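PDB 5EVF: francisella virulence factor from Francisella novicida, which is of unknown molecular function but is regarded as a virulence factor of Francisella. Local coordinates for residues R27-Q32 against A76-Y81; S35-N40 against R99-R104; T46-S51 against C60-K65; T21-V26 against L70-G75. One frame throughout, in Å; residues are numbered along the deposited sequence.

Interaction 1: R27-Q32 against A76-Y81; sequences RVYNLQ and AHEIKY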
loop_
_atom_site.group_PDB
_atom_site.type_symbol
_atom_site.label_atom_id
_atom_site.label_comp_id
_atom_site.label_asym_id
_atom_site.label_seq_id
_atom_site.Cartn_x
_atom_site.Cartn_y
_atom_site.Cartn_z
ATOM N N ARG A 27 -9.027 8.712 -2.466
ATOM C CA ARG A 27 -8.084 9.650 -3.055
ATOM C C ARG A 27 -6.675 9.168 -2.751
ATOM O O ARG A 27 -6.360 8.855 -1.598
ATOM C CB ARG A 27 -8.298 11.058 -2.504
ATOM C CG ARG A 27 -9.746 11.521 -2.633
ATOM C CD ARG A 27 -9.919 12.996 -2.283
ATOM N NE ARG A 27 -9.354 13.318 -0.980
ATOM C CZ ARG A 27 -10.023 13.304 0.168
ATOM N NH1 ARG A 27 -11.314 12.994 0.191
ATOM N NH2 ARG A 27 -9.392 13.604 1.304
ATOM N N VAL A 28 -5.838 9.110 -3.781
ATOM C CA VAL A 28 -4.530 8.475 -3.682
ATOM C C VAL A 28 -3.470 9.518 -3.995
ATOM O O VAL A 28 -3.494 10.124 -5.073
ATOM C CB VAL A 28 -4.422 7.276 -4.636
ATOM C CG1 VAL A 28 -3.020 6.725 -4.638
ATOM C CG2 VAL A 28 -5.437 6.207 -4.252
ATOM N N TYR A 29 -2.524 9.705 -3.076
ATOM C CA TYR A 29 -1.481 10.702 -3.257
ATOM C C TYR A 29 -0.109 10.093 -2.985
ATOM O O TYR A 29 0.022 9.120 -2.245
ATOM C CB TYR A 29 -1.673 11.890 -2.321
ATOM C CG TYR A 29 -3.041 12.524 -2.385
ATOM C CD1 TYR A 29 -3.909 12.440 -1.308
ATOM C CD2 TYR A 29 -3.461 13.202 -3.514
ATOM C CE1 TYR A 29 -5.165 13.031 -1.355
ATOM C CE2 TYR A 29 -4.712 13.791 -3.569
ATOM C CZ TYR A 29 -5.556 13.693 -2.491
ATOM O OH TYR A 29 -6.800 14.307 -2.536
ATOM N N ASN A 30 0.922 10.706 -3.569
ATOM C CA ASN A 30 2.293 10.293 -3.263
ATOM C C ASN A 30 2.711 10.734 -1.860
ATOM O O ASN A 30 2.552 11.903 -1.489
ATOM C CB ASN A 30 3.268 10.885 -4.277
ATOM C CG ASN A 30 2.995 10.453 -5.676
ATOM O OD1 ASN A 30 2.258 9.487 -5.930
ATOM N ND2 ASN A 30 3.617 11.159 -6.628
ATOM N N LEU A 31 3.296 9.805 -1.103
ATOM C CA LEU A 31 3.876 10.103 0.201
ATOM C C LEU A 31 5.251 10.709 -0.043
ATOM O O LEU A 31 6.178 9.998 -0.432
ATOM C CB LEU A 31 4.001 8.836 1.042
ATOM C CG LEU A 31 4.514 8.996 2.476
ATOM C CD1 LEU A 31 3.502 9.734 3.347
ATOM C CD2 LEU A 31 4.878 7.637 3.089
ATOM N N GLN A 32 5.396 12.013 0.185
ATOM C CA GLN A 32 6.649 12.701 -0.112
ATOM C C GLN A 32 7.462 13.097 1.110
ATOM O O GLN A 32 8.689 13.110 1.033
ATOM C CB GLN A 32 6.379 13.961 -0.938
ATOM C CG GLN A 32 5.704 13.684 -2.261
ATOM C CD GLN A 32 5.487 14.949 -3.048
ATOM O OE1 GLN A 32 5.504 16.045 -2.488
ATOM N NE2 GLN A 32 5.292 14.811 -4.355
ATOM N N ALA A 76 -10.918 4.068 4.850
ATOM C CA ALA A 76 -10.111 5.206 4.428
ATOM C C ALA A 76 -10.811 6.012 3.342
ATOM O O ALA A 76 -11.415 5.453 2.419
ATOM C CB ALA A 76 -8.763 4.727 3.901
ATOM N N HIS A 77 -10.691 7.338 3.430
ATOM C CA HIS A 77 -11.047 8.216 2.328
ATOM C C HIS A 77 -9.858 8.588 1.452
ATOM O O HIS A 77 -10.058 9.010 0.304
ATOM C CB HIS A 77 -11.686 9.493 2.868
ATOM C CG HIS A 77 -12.985 9.253 3.562
ATOM N ND1 HIS A 77 -13.291 9.824 4.775
ATOM C CD2 HIS A 77 -14.056 8.503 3.216
ATOM C CE1 HIS A 77 -14.498 9.440 5.147
ATOM N NE2 HIS A 77 -14.987 8.640 4.216
ATOM N N GLU A 78 -8.640 8.412 1.955
ATOM C CA GLU A 78 -7.441 8.882 1.277
ATOM C C GLU A 78 -6.269 8.014 1.716
ATOM O O GLU A 78 -6.208 7.585 2.867
ATOM C CB GLU A 78 -7.218 10.363 1.605
ATOM C CG GLU A 78 -5.810 10.889 1.540
ATOM C CD GLU A 78 -5.740 12.355 1.985
ATOM O OE1 GLU A 78 -4.626 12.871 2.132
ATOM O OE2 GLU A 78 -6.803 12.973 2.173
ATOM N N ILE A 79 -5.331 7.756 0.802
ATOM C CA ILE A 79 -4.079 7.122 1.202
ATOM C C ILE A 79 -2.934 7.896 0.577
ATOM O O ILE A 79 -3.060 8.434 -0.525
ATOM C CB ILE A 79 -3.968 5.636 0.808
ATOM C CG1 ILE A 79 -4.071 5.458 -0.706
ATOM C CG2 ILE A 79 -5.017 4.823 1.523
ATOM C CD1 ILE A 79 -3.760 4.016 -1.116
ATOM N N LYS A 80 -1.814 7.949 1.299
ATOM C CA LYS A 80 -0.561 8.502 0.803
ATOM C C LYS A 80 0.450 7.371 0.865
ATOM O O LYS A 80 0.641 6.784 1.932
ATOM C CB LYS A 80 -0.104 9.695 1.649
ATOM C CG LYS A 80 -1.150 10.805 1.786
ATOM C CD LYS A 80 -0.589 11.999 2.575
ATOM C CE LYS A 80 -1.695 12.987 2.956
ATOM N NZ LYS A 80 -1.207 14.028 3.923
ATOM N N TYR A 81 1.080 7.045 -0.267
ATOM C CA TYR A 81 1.855 5.818 -0.328
ATOM C C TYR A 81 3.214 6.030 -0.991
ATOM O O TYR A 81 3.470 7.035 -1.676
ATOM C CB TYR A 81 1.083 4.733 -1.097
ATOM C CG TYR A 81 1.171 4.979 -2.575
ATOM C CD1 TYR A 81 0.409 5.977 -3.182
ATOM C CD2 TYR A 81 2.075 4.271 -3.364
ATOM C CE1 TYR A 81 0.520 6.238 -4.548
ATOM C CE2 TYR A 81 2.193 4.539 -4.725
ATOM C CZ TYR A 81 1.419 5.521 -5.303
ATOM O OH TYR A 81 1.533 5.778 -6.650
#

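Interaction 2: S35-N40 against R99-R104; sequences SDTQGN and RGYAFR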
loop_
_atom_site.group_PDB
_atom_site.type_symbol
_atom_site.label_atom_id
_atom_site.label_comp_id
_atom_site.label_asym_id
_atom_site.label_seq_id
_atom_site.Cartn_x
_atom_site.Cartn_y
_atom_site.Cartn_z
ATOM N N SER A 35 6.204 14.734 7.343
ATOM C CA SER A 35 5.040 15.460 7.837
ATOM C C SER A 35 3.753 15.057 7.130
ATOM O O SER A 35 2.666 15.332 7.650
ATOM C CB SER A 35 5.266 16.962 7.680
ATOM O OG SER A 35 5.416 17.305 6.314
ATOM N N ASP A 36 3.845 14.424 5.956
ATOM C CA ASP A 36 2.653 13.944 5.267
ATOM C C ASP A 36 1.877 12.924 6.084
ATOM O O ASP A 36 0.688 12.725 5.824
ATOM C CB ASP A 36 3.007 13.294 3.919
ATOM C CG ASP A 36 3.357 14.300 2.847
ATOM O OD1 ASP A 36 3.066 15.502 3.022
ATOM O OD2 ASP A 36 3.910 13.877 1.807
ATOM N N THR A 37 2.522 12.232 7.027
ATOM C CA THR A 37 1.806 11.216 7.791
ATOM C C THR A 37 0.910 11.809 8.871
ATOM O O THR A 37 0.045 11.099 9.389
ATOM C CB THR A 37 2.779 10.235 8.445
ATOM O OG1 THR A 37 3.549 10.918 9.440
ATOM C CG2 THR A 37 3.701 9.613 7.404
ATOM N N GLN A 38 1.100 13.081 9.220
ATOM C CA GLN A 38 0.334 13.710 10.292
ATOM C C GLN A 38 -1.170 13.559 10.085
ATOM O O GLN A 38 -1.709 13.914 9.034
ATOM C CB GLN A 38 0.699 15.191 10.383
ATOM C CG GLN A 38 -0.213 15.992 11.291
ATOM C CD GLN A 38 0.053 17.481 11.210
ATOM O OE1 GLN A 38 1.138 17.947 11.558
ATOM N NE2 GLN A 38 -0.938 18.235 10.744
ATOM N N GLY A 39 -1.850 13.040 11.107
ATOM C CA GLY A 39 -3.288 12.887 11.080
ATOM C C GLY A 39 -3.796 11.556 10.571
ATOM O O GLY A 39 -5.016 11.348 10.546
ATOM N N ASN A 40 -2.912 10.644 10.179
ATOM C CA ASN A 40 -3.375 9.380 9.626
ATOM C C ASN A 40 -4.074 8.546 10.695
ATOM O O ASN A 40 -3.850 8.710 11.897
ATOM C CB ASN A 40 -2.213 8.596 9.008
ATOM C CG ASN A 40 -1.326 7.930 10.049
ATOM O OD1 ASN A 40 -1.582 6.794 10.454
ATOM N ND2 ASN A 40 -0.282 8.630 10.486
ATOM N N ARG A 99 4.271 1.126 1.459
ATOM C CA ARG A 99 3.837 1.673 2.743
ATOM C C ARG A 99 2.833 2.772 2.451
ATOM O O ARG A 99 3.136 3.700 1.693
ATOM C CB ARG A 99 5.029 2.225 3.525
ATOM C CG ARG A 99 4.670 2.979 4.811
ATOM C CD ARG A 99 4.367 1.997 5.923
ATOM N NE ARG A 99 5.535 1.205 6.275
ATOM C CZ ARG A 99 6.405 1.534 7.233
ATOM N NH1 ARG A 99 6.237 2.636 7.974
ATOM N NH2 ARG A 99 7.455 0.749 7.478
ATOM N N GLY A 100 1.644 2.651 3.012
ATOM C CA GLY A 100 0.600 3.641 2.806
ATOM C C GLY A 100 0.084 4.114 4.148
ATOM O O GLY A 100 0.089 3.362 5.123
ATOM N N TYR A 101 -0.264 5.391 4.209
ATOM C CA TYR A 101 -0.915 5.957 5.384
ATOM C C TYR A 101 -2.341 6.299 5.004
ATOM O O TYR A 101 -2.571 6.915 3.958
ATOM C CB TYR A 101 -0.161 7.179 5.896
ATOM C CG TYR A 101 1.174 6.757 6.466
ATOM C CD1 TYR A 101 1.308 6.533 7.823
ATOM C CD2 TYR A 101 2.273 6.534 5.647
ATOM C CE1 TYR A 101 2.487 6.125 8.364
ATOM C CE2 TYR A 101 3.483 6.108 6.192
ATOM C CZ TYR A 101 3.574 5.922 7.555
ATOM O OH TYR A 101 4.748 5.503 8.150
ATOM N N ALA A 102 -3.291 5.881 5.843
ATOM C CA ALA A 102 -4.709 6.052 5.570
ATOM C C ALA A 102 -5.259 7.245 6.335
ATOM O O ALA A 102 -4.856 7.505 7.470
ATOM C CB ALA A 102 -5.490 4.797 5.960
ATOM N N PHE A 103 -6.204 7.947 5.712
ATOM C CA PHE A 103 -6.797 9.144 6.283
ATOM C C PHE A 103 -8.309 9.095 6.133
ATOM O O PHE A 103 -8.834 8.491 5.194
ATOM C CB PHE A 103 -6.255 10.394 5.599
ATOM C CG PHE A 103 -4.773 10.561 5.742
ATOM C CD1 PHE A 103 -3.895 9.875 4.912
ATOM C CD2 PHE A 103 -4.249 11.418 6.689
ATOM C CE1 PHE A 103 -2.527 10.032 5.044
ATOM C CE2 PHE A 103 -2.872 11.581 6.813
ATOM C CZ PHE A 103 -2.018 10.887 5.998
ATOM N N ARG A 104 -8.997 9.717 7.094
ATOM C CA ARG A 104 -10.435 9.966 7.047
ATOM C C ARG A 104 -10.689 11.461 6.957
ATOM O O ARG A 104 -9.998 12.252 7.608
ATOM C CB ARG A 104 -11.141 9.457 8.304
ATOM C CG ARG A 104 -11.149 7.973 8.490
ATOM C CD ARG A 104 -12.328 7.363 7.792
ATOM N NE ARG A 104 -13.632 7.663 8.380
ATOM C CZ ARG A 104 -14.765 7.104 7.958
ATOM N NH1 ARG A 104 -14.735 6.217 6.964
ATOM N NH2 ARG A 104 -15.930 7.416 8.518
HETATM O O HOH W 1 -7.346 11.087 9.055
#

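Interaction 3: T46-S51 against C60-K65; sequences TSTHVS and CDKNLK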
loop_
_atom_site.group_PDB
_atom_site.type_symbol
_atom_site.label_atom_id
_atom_site.label_comp_id
_atom_site.label_asym_id
_atom_site.label_seq_id
_atom_site.Cartn_x
_atom_site.Cartn_y
_atom_site.Cartn_z
ATOM N N THR A 46 1.600 -3.464 1.745
ATOM C CA THR A 46 1.428 -4.585 0.831
ATOM C C THR A 46 2.779 -4.987 0.260
ATOM O O THR A 46 3.742 -4.220 0.284
ATOM C CB THR A 46 0.454 -4.255 -0.310
ATOM O OG1 THR A 46 0.875 -3.060 -0.973
ATOM C CG2 THR A 46 -0.929 -4.026 0.235
ATOM N N SER A 47 2.846 -6.209 -0.260
ATOM C CA SER A 47 4.107 -6.641 -0.836
ATOM C C SER A 47 3.856 -7.769 -1.825
ATOM O O SER A 47 2.926 -8.556 -1.669
ATOM C CB SER A 47 5.081 -7.088 0.249
ATOM O OG SER A 47 4.631 -8.270 0.857
ATOM N N THR A 48 4.709 -7.826 -2.843
ATOM C CA THR A 48 4.648 -8.836 -3.894
ATOM C C THR A 48 6.067 -9.301 -4.182
ATOM O O THR A 48 6.977 -8.479 -4.275
ATOM C CB THR A 48 4.035 -8.263 -5.176
ATOM O OG1 THR A 48 2.802 -7.607 -4.868
ATOM C CG2 THR A 48 3.826 -9.366 -6.237
ATOM N N HIS A 49 6.267 -10.611 -4.320
ATOM C CA HIS A 49 7.594 -11.099 -4.673
ATOM C C HIS A 49 7.937 -10.731 -6.108
ATOM O O HIS A 49 7.060 -10.600 -6.965
ATOM C CB HIS A 49 7.701 -12.616 -4.488
ATOM C CG HIS A 49 7.909 -13.028 -3.067
ATOM N ND1 HIS A 49 6.893 -13.526 -2.279
ATOM C CD2 HIS A 49 9.011 -12.988 -2.281
ATOM C CE1 HIS A 49 7.364 -13.790 -1.073
ATOM N NE2 HIS A 49 8.647 -13.472 -1.048
ATOM N N VAL A 50 9.237 -10.568 -6.357
ATOM C CA VAL A 50 9.710 -10.072 -7.647
ATOM C C VAL A 50 9.616 -11.151 -8.715
ATOM O O VAL A 50 9.125 -10.906 -9.827
ATOM C CB VAL A 50 11.149 -9.545 -7.508
ATOM C CG1 VAL A 50 11.776 -9.325 -8.884
ATOM C CG2 VAL A 50 11.155 -8.264 -6.679
ATOM N N SER A 51 10.087 -12.356 -8.396
ATOM C CA SER A 51 10.078 -13.488 -9.324
ATOM C C SER A 51 10.793 -13.052 -10.603
ATOM O O SER A 51 11.928 -12.560 -10.523
ATOM C CB SER A 51 8.642 -13.960 -9.501
ATOM O OG SER A 51 8.584 -15.029 -10.424
ATOM N N CYS A 60 4.855 -2.061 -8.347
ATOM C CA CYS A 60 4.360 -0.976 -7.508
ATOM C C CYS A 60 2.860 -0.786 -7.710
ATOM O O CYS A 60 2.096 -0.661 -6.745
ATOM C CB CYS A 60 5.140 0.298 -7.833
ATOM S SG CYS A 60 4.643 1.746 -6.891
ATOM N N ASP A 61 2.403 -0.821 -8.959
ATOM C CA ASP A 61 0.972 -0.651 -9.191
ATOM C C ASP A 61 0.163 -1.801 -8.594
ATOM O O ASP A 61 -0.926 -1.585 -8.044
ATOM C CB ASP A 61 0.689 -0.535 -10.685
ATOM C CG ASP A 61 -0.684 0.045 -10.947
ATOM O OD1 ASP A 61 -0.888 1.237 -10.613
ATOM O OD2 ASP A 61 -1.564 -0.693 -11.443
ATOM N N LYS A 62 0.672 -3.027 -8.712
ATOM C CA LYS A 62 0.017 -4.183 -8.111
ATOM C C LYS A 62 -0.121 -3.987 -6.608
ATOM O O LYS A 62 -1.189 -4.220 -6.031
ATOM C CB LYS A 62 0.838 -5.438 -8.415
ATOM C CG LYS A 62 0.287 -6.747 -7.848
ATOM C CD LYS A 62 -0.430 -7.564 -8.910
ATOM C CE LYS A 62 -1.205 -8.727 -8.296
ATOM N NZ LYS A 62 -0.328 -9.765 -7.658
ATOM N N ASN A 63 0.966 -3.561 -5.959
ATOM C CA ASN A 63 0.904 -3.250 -4.532
ATOM C C ASN A 63 -0.118 -2.158 -4.245
ATOM O O ASN A 63 -0.858 -2.222 -3.248
ATOM C CB ASN A 63 2.281 -2.825 -4.014
ATOM C CG ASN A 63 3.246 -3.976 -3.907
ATOM O OD1 ASN A 63 2.821 -5.113 -3.729
ATOM N ND2 ASN A 63 4.550 -3.682 -3.896
ATOM N N LEU A 64 -0.173 -1.142 -5.101
ATOM C CA LEU A 64 -1.052 -0.008 -4.832
ATOM C C LEU A 64 -2.518 -0.409 -4.944
ATOM O O LEU A 64 -3.342 0.009 -4.122
ATOM C CB LEU A 64 -0.733 1.147 -5.792
ATOM C CG LEU A 64 -1.669 2.356 -5.715
ATOM C CD1 LEU A 64 -1.652 2.966 -4.314
ATOM C CD2 LEU A 64 -1.267 3.380 -6.777
ATOM N N LYS A 65 -2.873 -1.202 -5.958
ATOM C CA LYS A 65 -4.278 -1.575 -6.100
ATOM C C LYS A 65 -4.750 -2.399 -4.911
ATOM O O LYS A 65 -5.877 -2.212 -4.434
ATOM C CB LYS A 65 -4.523 -2.309 -7.421
ATOM C CG LYS A 65 -4.266 -1.365 -8.601
ATOM C CD LYS A 65 -5.491 -1.176 -9.483
ATOM C CE LYS A 65 -5.459 0.216 -10.144
ATOM N NZ LYS A 65 -6.766 0.641 -10.717
#

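Interaction 4: T21-V26 against L70-G75; sequences TDPSQV and LAAQHG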
loop_
_atom_site.group_PDB
_atom_site.type_symbol
_atom_site.label_atom_id
_atom_site.label_comp_id
_atom_site.label_asym_id
_atom_site.label_seq_id
_atom_site.Cartn_x
_atom_site.Cartn_y
_atom_site.Cartn_z
ATOM N N THR A 21 -15.432 2.023 2.831
ATOM C CA THR A 21 -15.641 3.024 1.802
ATOM C C THR A 21 -15.520 2.368 0.434
ATOM O O THR A 21 -15.088 1.219 0.303
ATOM C CB THR A 21 -14.633 4.172 1.940
ATOM O OG1 THR A 21 -13.317 3.633 1.934
ATOM C CG2 THR A 21 -14.831 4.899 3.254
ATOM N N ASP A 22 -15.935 3.100 -0.585
ATOM C CA ASP A 22 -15.837 2.612 -1.954
ATOM C C ASP A 22 -14.396 2.766 -2.423
ATOM O O ASP A 22 -13.905 3.896 -2.509
ATOM C CB ASP A 22 -16.785 3.401 -2.843
ATOM C CG ASP A 22 -16.793 2.929 -4.283
ATOM O OD1 ASP A 22 -15.895 2.187 -4.719
ATOM O OD2 ASP A 22 -17.712 3.337 -5.006
ATOM N N PRO A 23 -13.688 1.673 -2.736
ATOM C CA PRO A 23 -12.280 1.811 -3.145
ATOM C C PRO A 23 -12.077 2.692 -4.365
ATOM O O PRO A 23 -11.050 3.379 -4.452
ATOM C CB PRO A 23 -11.833 0.361 -3.414
ATOM C CG PRO A 23 -13.045 -0.463 -3.447
ATOM C CD PRO A 23 -14.193 0.293 -2.847
ATOM N N SER A 24 -13.025 2.714 -5.302
ATOM C CA SER A 24 -12.836 3.567 -6.466
ATOM C C SER A 24 -12.898 5.053 -6.117
ATOM O O SER A 24 -12.479 5.882 -6.933
ATOM C CB SER A 24 -13.870 3.230 -7.538
ATOM O OG SER A 24 -15.165 3.642 -7.156
ATOM N N GLN A 25 -13.392 5.422 -4.940
ATOM C CA GLN A 25 -13.440 6.832 -4.583
ATOM C C GLN A 25 -12.361 7.224 -3.578
ATOM O O GLN A 25 -12.341 8.376 -3.129
ATOM C CB GLN A 25 -14.830 7.191 -4.048
ATOM C CG GLN A 25 -15.992 6.750 -4.960
ATOM C CD GLN A 25 -15.983 7.390 -6.355
ATOM O OE1 GLN A 25 -16.447 8.521 -6.542
ATOM N NE2 GLN A 25 -15.489 6.647 -7.348
ATOM N N VAL A 26 -11.463 6.304 -3.219
ATOM C CA VAL A 26 -10.329 6.659 -2.370
ATOM C C VAL A 26 -9.420 7.617 -3.122
ATOM O O VAL A 26 -9.070 7.376 -4.282
ATOM C CB VAL A 26 -9.558 5.396 -1.952
ATOM C CG1 VAL A 26 -8.256 5.777 -1.259
ATOM C CG2 VAL A 26 -10.423 4.511 -1.036
ATOM N N LEU A 70 -7.611 -2.526 0.428
ATOM C CA LEU A 70 -7.558 -2.845 1.852
ATOM C C LEU A 70 -7.847 -1.611 2.700
ATOM O O LEU A 70 -8.601 -1.679 3.674
ATOM C CB LEU A 70 -6.193 -3.460 2.196
ATOM C CG LEU A 70 -5.953 -4.118 3.551
ATOM C CD1 LEU A 70 -6.998 -5.181 3.877
ATOM C CD2 LEU A 70 -4.559 -4.740 3.538
ATOM N N ALA A 71 -7.295 -0.458 2.319
ATOM C CA ALA A 71 -7.570 0.750 3.088
ATOM C C ALA A 71 -9.050 1.102 3.048
ATOM O O ALA A 71 -9.629 1.491 4.072
ATOM C CB ALA A 71 -6.716 1.905 2.569
ATOM N N ALA A 72 -9.688 0.930 1.885
ATOM C CA ALA A 72 -11.121 1.199 1.764
ATOM C C ALA A 72 -11.934 0.245 2.625
ATOM O O ALA A 72 -12.954 0.629 3.211
ATOM C CB ALA A 72 -11.549 1.077 0.306
ATOM N N GLN A 73 -11.506 -1.013 2.709
ATOM C CA GLN A 73 -12.213 -1.962 3.559
ATOM C C GLN A 73 -12.211 -1.513 5.011
ATOM O O GLN A 73 -13.134 -1.846 5.764
ATOM C CB GLN A 73 -11.594 -3.351 3.414
ATOM C CG GLN A 73 -12.081 -4.057 2.171
ATOM C CD GLN A 73 -11.309 -5.312 1.837
ATOM O OE1 GLN A 73 -11.637 -6.003 0.869
ATOM N NE2 GLN A 73 -10.277 -5.613 2.621
ATOM N N HIS A 74 -11.203 -0.743 5.417
ATOM C CA HIS A 74 -11.097 -0.249 6.777
ATOM C C HIS A 74 -11.496 1.210 6.921
ATOM O O HIS A 74 -11.224 1.816 7.964
ATOM C CB HIS A 74 -9.677 -0.485 7.291
ATOM C CG HIS A 74 -9.336 -1.935 7.372
ATOM N ND1 HIS A 74 -9.541 -2.679 8.514
ATOM C CD2 HIS A 74 -8.858 -2.793 6.442
ATOM C CE1 HIS A 74 -9.187 -3.932 8.285
ATOM N NE2 HIS A 74 -8.768 -4.028 7.037
ATOM N N GLY A 75 -12.154 1.777 5.916
ATOM C CA GLY A 75 -12.800 3.069 6.057
ATOM C C GLY A 75 -12.034 4.264 5.541
ATOM O O GLY A 75 -12.468 5.390 5.775
#

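Interaction 1: R27-Q32 against A76-Y81
Strand 27-30 pairs with strand 78-81 as the parallel edge of a mixed five-stranded sheet, and Arg27, Val28 and Tyr29 lie beside Glu78, Ile79 and Lys80. The backbone ladder starts with Arg27 N giving to His77 O at 3.0 Å. Arg27 O then accepts from Ile79 N, Tyr29 N gives to Ile79 O, and Tyr29 O accepts from Tyr81 N. Leu31 N closes the row on Tyr81 O at 2.8 Å. His77 and Glu78 form a classic beta bulge opposite Phe103 of the next strand.

Val28 and Ile79 share the face turned to helix 56-73, where both touch Ile68. Their side chains point the same way, with Val28 CG2 3.9 Å from Ile79 CG1. The other methyl, Val28 CG1, lies 3.6 Å from Tyr81 CE1. It stands anti to the backbone N (chi1 174°), and Tyr81 reaches back to meet it.

Arg27, Tyr29, Glu78 and Lys80 occupy the other face. The Arg27 chain bends at chi3 (-53°), which turns its guanidinium back toward Glu78. The same guanidinium also forms a salt bridge with Asp105. The extended Glu78 chain passes the edge of the Tyr29 ring, with Glu78 CD 3.5 Å from Tyr29 CE1 and the carboxylate almost upright to the ring. Arg27 NE makes a weak bond to Tyr29 OH. Arg27 NH2 meets Glu78 OE2 on its anti side at 2.8 Å, in a salt bridge bent to 132° at the hydrogen.

Interaction 2: S35-N40 against R99-R104
Asn40 brings the loop alongside the strand at Phe103, their CA atoms 4.8 Å apart, as a type II turn from Thr37 to Asn40 ends. Thr37 sets its methyl over the Tyr101 ring. Thr37 CG2 lies 3.6 Å from the ring centroid and only 6° off the normal, a nearly centred CH-pi contact. Asn40 approaches the same ring at its edge, with Asn40 CG 3.7 Å from Tyr101 CD1 and the amide steeply inclined to it.

The turn carries its own lock. Thr37 O accepts from Asn40 N and, at 2.7 Å, from Asn40 ND2, the two donors arriving from opposite faces of the carbonyl plane. The Asn40 chi1 of 76° swings the amide back over the turn for this bond. Gly39 takes the positive phi of a type II turn. The turn lies just before strand 42-49, which pairs antiparallel with strand 95-103.

Asn40 CB stands over one face of the Phe103 ring, 4.0 Å from the centroid, in a second CH-pi contact. Gln38 O meets the ring edge, 3.4 Å from Phe103 CE2. Lys80 makes a cation-pi contact with Phe103. A water bridges the two segments, donating to Gly39 O and accepting from Arg104 N at 2.9 Å.

Interaction 3: T46-S51 against C60-K65
Asn63 is the helix residue that both threonines of the strand grip. Thr48 OG1 gives a hydrogen bond to Asn63 OD1 at 2.7 Å, tilted from the plane of the amide carbonyl. Two residues earlier, Thr46 OG1 gives to the backbone Asn63 O at 3.0 Å. That donor stands above the carbonyl plane and well to the side, at a C=O...O angle of 106°, as it slips past the Asn63 side chain. Thr46 OG1 also packs 3.4 Å from Asn63 CB.

All three residues are buried, so the tight part of this contact is polar. The Asn63 amide has partners at both ends, because its ND2 gives to Val96 O of strand 95-103. These bonds fix which way round the amide sits. Asn63 CG is anti to its own carbonyl carbon (chi1 -73°), and this carries the amide from the helix to the sheet, OD1 to Thr48 and ND2 to Val96 O.

The Lys62 side is looser and partly exposed. Lys62 CG comes no nearer than 4.0 Å to Thr48 OG1. The Lys62 chain bends at chi2 and chi4 and takes NZ to Thr6 OG1, which is also a partner of Thr48 OG1.

The axes of helix 60-65 and strand 46-49 approach to 7.6 Å, at 142° between their N-to-C directions. Strands 6-12 and 95-103 flank strand 42-49, while Cys60 ties the helix to strand 78-84 through its disulfide with Cys83.

Interaction 4: T21-V26 against L70-G75
Thr21 meets the last turn of helix 56-73 at Ala72 and Gly75. Its backbone N gives a nearly straight hydrogen bond to Ala72 O at 2.9 Å. Gly75 N reaches the same oxygen from the opposite face of the carbonyl plane. Ala72 O therefore has one donor from its own helix end and one from the loop.

From Thr21 CB the side chain forks. CB itself lies 4.1 Å from Ala72 O. The hydroxyl takes the position between the backbone N and the carbonyl carbon (chi1 55°), and Thr21 OG1 then sits 3.3 Å from Ala72 CA. Its hydrogen-bond partner is Ala76 O, just beyond the helix end. The methyl leads the other way, and Thr21 CG2 packs 3.5 Å from Gly75 O. That carbonyl also receives a bond from Arg104.

Ala72 CB points at the loop and is met by several groups. Pro23 CB lies 3.8 Å from it, and Val26 CG2 reaches it at 3.9 Å. Pro23 belongs to the short 3-10 turn 23-25. Asp22 leads into this turn. Its OD1 accepts from both Ser24 N and Ser24 OG, which approach from the same face of the carboxylate. The bond from Ser24 N makes an Asx turn.

Gly75, with its phi of 98°, is the C-prime residue where the helix stops. Ala76 N bonds back to Ala71 O and Gly75 N to Ala72 O, the paired bonds of a Schellman motif.

In the fold
From the N terminus, strand 6-12 comes before all four contacts. The loop 21-26 then meets the end of helix 56-73 in interaction 4, closing a long loop. Strand 27-30 follows and joins strand 78-84 in interaction 1. The next loop, 35-40, reaches the last strand in interaction 2. These three cross one another along the chain, and all three touch in space. Interaction 3 closes a short loop that falls within each of the other three, joining strand 42-49 to the helix. It also touches interaction 1, through Leu64 of the helix. Together they join edge strand 27-30, the inner strands 42-49, 78-84 and 95-103, and helix 56-73.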